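Local coordinates for protein YPM (Yersinia pseudotuberculosis, PDB 1PM4) that acts as a superantigenic mitogen, a jelly-roll toxin that probably stimulates T cells, at residues 38-42 / 43-47. Numbering follows the deposited sequence.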
loop_
_atom_site.group_PDB
_atom_site.type_symbol
_atom_site.label_atom_id
_atom_site.label_comp_id
_atom_site.label_asym_id
_atom_site.label_seq_id
_atom_site.Cartn_x
_atom_site.Cartn_y
_atom_site.Cartn_z
ATOM N N LEU A 38 8.205 3.142 15.386
ATOM C CA LEU A 38 8.691 4.408 15.874
ATOM C C LEU A 38 8.189 4.721 17.242
ATOM O O LEU A 38 7.015 4.528 17.488
ATOM C CB LEU A 38 8.226 5.500 14.938
ATOM C CG LEU A 38 8.797 6.898 15.203
ATOM C CD1 LEU A 38 10.331 6.976 15.141
ATOM C CD2 LEU A 38 8.160 7.838 14.124
ATOM N N HIS A 39 9.063 5.198 18.125
ATOM C CA HIS A 39 8.642 5.531 19.503
ATOM C C HIS A 39 9.301 6.858 19.862
ATOM O O HIS A 39 10.233 7.326 19.209
ATOM C CB HIS A 39 9.067 4.470 20.508
ATOM C CG HIS A 39 8.435 3.109 20.342
ATOM N ND1 HIS A 39 7.074 2.915 20.363
ATOM C CD2 HIS A 39 8.980 1.873 20.331
ATOM C CE1 HIS A 39 6.809 1.619 20.266
ATOM N NE2 HIS A 39 7.952 0.964 20.245
ATOM N N SER A 40 8.836 7.444 20.962
ATOM C CA SER A 40 9.444 8.636 21.540
ATOM C C SER A 40 9.232 8.689 23.053
ATOM O O SER A 40 8.117 8.326 23.544
ATOM C CB SER A 40 8.873 9.888 20.911
ATOM O OG SER A 40 9.442 11.064 21.450
ATOM N N THR A 41 10.282 9.100 23.760
ATOM C CA THR A 41 10.117 9.399 25.200
ATOM C C THR A 41 9.265 10.624 25.445
ATOM O O THR A 41 8.913 10.851 26.600
ATOM C CB THR A 41 11.461 9.576 25.912
ATOM O OG1 THR A 41 12.204 10.672 25.362
ATOM C CG2 THR A 41 12.300 8.330 25.807
ATOM N N ASN A 42 8.971 11.425 24.422
ATOM C CA ASN A 42 8.031 12.516 24.471
ATOM C C ASN A 42 6.653 11.934 24.389
ATOM O O ASN A 42 6.247 11.496 23.366
ATOM C CB ASN A 42 8.290 13.505 23.389
ATOM C CG ASN A 42 7.278 14.631 23.312
ATOM O OD1 ASN A 42 6.402 14.804 24.182
ATOM N ND2 ASN A 42 7.400 15.431 22.253
ATOM N N VAL A 43 5.901 11.985 25.478
ATOM C CA VAL A 43 4.600 11.291 25.495
ATOM C C VAL A 43 3.657 11.986 24.507
ATOM O O VAL A 43 2.673 11.406 24.046
ATOM C CB VAL A 43 3.986 11.324 26.945
ATOM C CG1 VAL A 43 2.662 10.665 26.969
ATOM C CG2 VAL A 43 4.930 10.586 27.893
ATOM N N ASN A 44 3.957 13.237 24.199
ATOM C CA ASN A 44 3.118 14.014 23.312
ATOM C C ASN A 44 3.574 13.980 21.847
ATOM O O ASN A 44 3.081 14.734 21.021
ATOM C CB ASN A 44 3.083 15.462 23.755
ATOM C CG ASN A 44 2.492 15.675 25.167
ATOM O OD1 ASN A 44 1.749 14.845 25.678
ATOM N ND2 ASN A 44 2.838 16.792 25.764
ATOM N N ALA A 45 4.503 13.125 21.534
ATOM C CA ALA A 45 5.083 13.140 20.208
ATOM C C ALA A 45 4.044 12.883 19.138
ATOM O O ALA A 45 3.109 12.047 19.328
ATOM C CB ALA A 45 6.172 12.099 20.158
ATOM N N ASP A 46 4.173 13.592 18.013
ATOM C CA ASP A 46 3.322 13.435 16.860
ATOM C C ASP A 46 4.210 13.237 15.626
ATOM O O ASP A 46 4.848 14.228 15.162
ATOM C CB ASP A 46 2.503 14.675 16.687
ATOM C CG ASP A 46 1.526 14.573 15.553
ATOM O OD1 ASP A 46 1.528 13.610 14.758
ATOM O OD2 ASP A 46 0.690 15.515 15.427
ATOM N N MET A 47 4.420 11.966 15.210
ATOM C CA MET A 47 5.360 11.607 14.131
ATOM C C MET A 47 4.766 10.535 13.221
ATOM O O MET A 47 3.840 9.774 13.588
ATOM C CB MET A 47 6.670 11.045 14.722
ATOM C CG MET A 47 7.313 12.020 15.651
ATOM S SD MET A 47 8.889 11.212 16.247
ATOM C CE MET A 47 9.264 12.310 17.549
HETATM O O HOH W 1 4.968 17.116 20.563
#
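The side-chain carbonyl oxygen of N42 takes the backbone N-H of N44, with OD1 and N 2.9 Å apart and an N-H...O angle of 145°. Because CG is anti to the backbone N (chi1 176°), beside the carbonyl carbon, the amide folds forward over the residues that follow. N44 N sits well above the plane of this amide and not on a lone pair of OD1. The main chain of N42 closes the same turn: its O accepts from A45 N at 3.0 Å, closing a type I beta turn from N42 to A45 with an asparagine at its first position. This double use of N42, side chain to the third residue and carbonyl to the fourth, is the pattern of an Asx turn combined with a beta turn. The other end of the amide, ND2, is hydrogen-bonded to S96 OG, while a water that donates to N44 O is only weakly held by ND2.

Just upstream, S40 OG accepts from N42 N at 3.0 Å in an ST turn and is also hydrogen-bonded to N97 O, tying the start of the turn to strand 96-103. Beyond the turn the contact becomes apolar. The methyl of A45 rests on S40 CB at 3.6 Å, and the CE methyl of M47 lies loosely alongside the CB-OG arm of the same serine, 4.2 Å from CB. Deeper still, the side chains of L38 and M47 cross at about a right angle, L38 CD2 meeting M47 CB at 3.6 Å.

The loop thus bridges the two sheets of the jelly roll, leading from strand 32-39 in one to strand 47-54 in the other; I68 lies against S40 and A45, and L38 packs on I88 of strand 84-90.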